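Local atomic coordinates of chitin-binding domain 3 protein (Micromonospora aurantiaca ATCC 27029, PDB entry 5OPF), a protein that is a copper-dependent lytic polysaccharide monooxygenase that probably cleaves crystalline polysaccharides such as cellulose by oxidation. Residues C34-Q39 against L83-A88. Sequence-based numbering, arbitrary orientation. Where two conformers were deposited one is given.
Sequences CWQAWQ and LDTVGA
In this AA10-type lytic polysaccharide monooxygenase, whose core is a beta-sandwich, helix 32-40 belongs to the helical region between strands 2-6 and 52-54, and Gln36 reaches from it to Thr85 in the loop that leads to strand 92-93. Gln36 OE1 lies 2.8 Å from Thr85 OG1, at hydrogen-bonding distance; that hydroxyl also lies within hydrogen-bonding reach of the carbonyl of Ala82. Glutamine suits the place because its amide offers both polarities: while OE1 faces the threonine, NE2 donates to the carbonyls of Ala82 and Met33, which fixes the rotation of the amide. Its CG sits between the backbone N and carbonyl carbon (chi1 60°), and a bend at chi2 (89°) turns the amide toward the loop. With an alanine here the whole amide is gone, which would probably leave the Thr85 hydroxyl without OE1 and the carbonyls of Ala82 and Met33 without NE2, and open a gap between helix and loop. The side chain of Ala37 packs on Met45 of helix 43-46. Threonine suits its place because its short side chain, branched at CB, carries both a hydroxyl and a methyl: with OG1 engaged, CG2 comes 3.8 Å from Gln36 OE1.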
ATOM      1  N   CYS A  34       4.233  -4.890  12.797  1.00  6.28           N
ATOM      2  CA  CYS A  34       4.550  -6.097  12.032  1.00  6.51           C
ATOM      3  C   CYS A  34       4.349  -7.361  12.870  1.00  6.76           C
ATOM      4  O   CYS A  34       3.922  -8.396  12.341  1.00  7.43           O
ATOM      5  CB  CYS A  34       5.947  -6.068  11.408  1.00  6.34           C
ATOM      6  SG  CYS A  34       6.142  -4.904  10.042  1.00  6.36           S
ATOM      7  N   TRP A  35       4.635  -7.306  14.173  1.00  7.18           N
ATOM      8  CA  TRP A  35       4.422  -8.479  15.018  1.00  8.15           C
ATOM      9  C   TRP A  35       2.956  -8.902  15.025  1.00  7.93           C
ATOM     10  O   TRP A  35       2.642 -10.079  14.816  1.00  8.52           O
ATOM     11  CB  TRP A  35       4.927  -8.219  16.436  1.00  9.02           C
ATOM     12  CG  TRP A  35       4.798  -9.399  17.383  1.00 11.63           C
ATOM     13  CD1 TRP A  35       3.978  -9.477  18.469  1.00 13.96           C
ATOM     14  CD2 TRP A  35       5.535 -10.640  17.351  1.00 12.02           C
ATOM     15  NE1 TRP A  35       4.150 -10.684  19.111  1.00 14.42           N
ATOM     16  CE2 TRP A  35       5.091 -11.418  18.439  1.00 13.14           C
ATOM     17  CE3 TRP A  35       6.506 -11.176  16.493  1.00 15.62           C
ATOM     18  CZ2 TRP A  35       5.596 -12.698  18.703  1.00 18.85           C
ATOM     19  CZ3 TRP A  35       7.012 -12.449  16.760  1.00 19.15           C
ATOM     20  CH2 TRP A  35       6.549 -13.193  17.852  1.00 21.46           C
ATOM     21  N   GLN A  36       2.032  -7.960  15.265  1.00  7.73           N
ATOM     22  CA  GLN A  36       0.627  -8.358  15.294  1.00  8.81           C
ATOM     23  C   GLN A  36       0.168  -8.859  13.929  1.00  7.64           C
ATOM     24  O   GLN A  36      -0.686  -9.751  13.844  1.00  9.39           O
ATOM     25  CB  GLN A  36      -0.275  -7.242  15.842  1.00  8.66           C
ATOM     26  CG  GLN A  36      -0.276  -5.915  15.087  1.00  8.69           C
ATOM     27  CD  GLN A  36      -1.299  -5.815  13.963  1.00  8.27           C
ATOM     28  OE1 GLN A  36      -2.475  -6.158  14.139  1.00  9.45           O
ATOM     29  NE2 GLN A  36      -0.867  -5.310  12.818  1.00  7.47           N
ATOM     30  N   ALA A  37       0.745  -8.331  12.854  1.00  7.08           N
ATOM     31  CA  ALA A  37       0.394  -8.809  11.522  1.00  7.68           C
ATOM     32  C   ALA A  37       0.908 -10.228  11.295  1.00  7.41           C
ATOM     33  O   ALA A  37       0.156 -11.107  10.868  1.00  8.50           O
ATOM     34  CB  ALA A  37       0.930  -7.854  10.449  1.00  8.32           C
ATOM     35  N   TRP A  38       2.191 -10.479  11.574  1.00  8.00           N
ATOM     36  CA  TRP A  38       2.740 -11.818  11.375  1.00  8.79           C
ATOM     37  C   TRP A  38       2.027 -12.839  12.246  1.00 10.22           C
ATOM     38  O   TRP A  38       1.809 -13.985  11.826  1.00 11.65           O
ATOM     39  CB  TRP A  38       4.234 -11.817  11.687  1.00  8.72           C
ATOM     40  CG  TRP A  38       5.139 -11.329  10.565  1.00  8.39           C
ATOM     41  CD1 TRP A  38       5.815 -10.138  10.496  1.00  9.75           C
ATOM     42  CD2 TRP A  38       5.493 -12.045   9.377  1.00  8.35           C
ATOM     43  NE1 TRP A  38       6.544 -10.076   9.334  1.00  9.28           N
ATOM     44  CE2 TRP A  38       6.376 -11.241   8.638  1.00  8.64           C
ATOM     45  CE3 TRP A  38       5.153 -13.297   8.870  1.00  9.26           C
ATOM     46  CZ2 TRP A  38       6.922 -11.655   7.421  1.00  9.38           C
ATOM     47  CZ3 TRP A  38       5.686 -13.694   7.666  1.00 10.06           C
ATOM     48  CH2 TRP A  38       6.561 -12.885   6.959  1.00 10.17           C
ATOM     49  N   GLN A  39       1.663 -12.453  13.468  1.00 10.09           N
ATOM     50  CA  GLN A  39       0.982 -13.388  14.359  1.00 11.38           C
ATOM     51  C   GLN A  39      -0.432 -13.699  13.873  1.00 11.49           C
ATOM     52  O   GLN A  39      -0.903 -14.835  14.015  1.00 14.57           O
ATOM     53  CB  GLN A  39       0.965 -12.837  15.785  1.00 13.95           C
ATOM     54  CG  GLN A  39       2.349 -12.715  16.421  1.00 15.45           C
ATOM     55  CD  GLN A  39       2.930 -14.047  16.859  1.00 20.13           C
ATOM     56  OE1 GLN A  39       3.770 -14.635  16.174  1.00 25.93           O
ATOM     57  NE2 GLN A  39       2.489 -14.524  18.013  1.00 24.34           N
ATOM     58  N   LEU A  83      -3.516  -5.409   8.584  1.00  5.95           N
ATOM     59  CA  LEU A  83      -2.973  -4.158   8.071  1.00  6.04           C
ATOM     60  C   LEU A  83      -3.857  -2.966   8.407  1.00  5.86           C
ATOM     61  O   LEU A  83      -3.419  -1.825   8.205  1.00  6.87           O
ATOM     62  CB  LEU A  83      -2.736  -4.253   6.559  1.00  6.40           C
ATOM     63  CG  LEU A  83      -1.894  -5.441   6.083  1.00  6.85           C
ATOM     64  CD1 LEU A  83      -1.657  -5.271   4.593  1.00  7.62           C
ATOM     65  CD2 LEU A  83      -0.583  -5.561   6.858  1.00  7.71           C
ATOM     66  N   ASP A  84      -5.083  -3.192   8.894  1.00  5.84           N
ATOM     67  CA  ASP A  84      -5.965  -2.101   9.290  1.00  6.64           C
ATOM     68  C   ASP A  84      -5.717  -1.628  10.723  1.00  7.26           C
ATOM     69  O   ASP A  84      -6.326  -0.640  11.157  1.00  9.68           O
ATOM     70  CB  ASP A  84      -7.441  -2.525   9.163  1.00  7.45           C
ATOM     71  CG  ASP A  84      -7.898  -2.695   7.720  1.00  7.01           C
ATOM     72  OD1 ASP A  84      -7.436  -1.926   6.842  1.00  6.96           O
ATOM     73  OD2 ASP A  84      -8.770  -3.580   7.498  1.00  7.24           O
ATOM     74  N   THR A  85      -4.870  -2.312  11.489  1.00  7.39           N
ATOM     75  CA  THR A  85      -4.651  -1.927  12.879  1.00  7.71           C
ATOM     76  C   THR A  85      -4.036  -0.535  12.953  1.00  7.05           C
ATOM     77  O   THR A  85      -3.202  -0.165  12.131  1.00  8.32           O
ATOM     78  CB  THR A  85      -3.744  -2.962  13.530  1.00  7.97           C
ATOM     79  OG1 THR A  85      -4.389  -4.233  13.407  1.00  9.23           O
ATOM     80  CG2 THR A  85      -3.481  -2.647  15.004  1.00 10.60           C
ATOM     81  N   VAL A  86      -4.462   0.246  13.934  1.00  8.36           N
ATOM     82  CA  VAL A  86      -3.951   1.591  14.170  0.57  9.60           C
ATOM     83  C   VAL A  86      -2.734   1.493  15.091  1.00  9.41           C
ATOM     84  O   VAL A  86      -2.808   0.834  16.133  1.00 12.04           O
ATOM     85  CB  VAL A  86      -5.062   2.440  14.813  0.57 11.67           C
ATOM     86  CG1 VAL A  86      -4.565   3.799  15.208  0.57 13.44           C
ATOM     87  CG2 VAL A  86      -6.251   2.557  13.872  0.57 13.81           C
ATOM     88  N   GLY A  87      -1.639   2.157  14.737  1.00  8.91           N
ATOM     89  CA  GLY A  87      -0.464   2.147  15.593  1.00  9.37           C
ATOM     90  C   GLY A  87       0.774   2.640  14.865  1.00  8.44           C
ATOM     91  O   GLY A  87       0.696   3.187  13.762  1.00  8.77           O
ATOM     92  N   ALA A  88       1.930   2.431  15.506  1.00  8.49           N
ATOM     93  CA  ALA A  88       3.198   3.024  15.062  1.00  8.59           C
ATOM     94  C   ALA A  88       3.885   2.136  14.016  1.00  7.29           C
ATOM     95  O   ALA A  88       4.973   1.594  14.222  1.00  8.17           O
ATOM     96  CB  ALA A  88       4.101   3.298  16.263  1.00  8.81           C
TER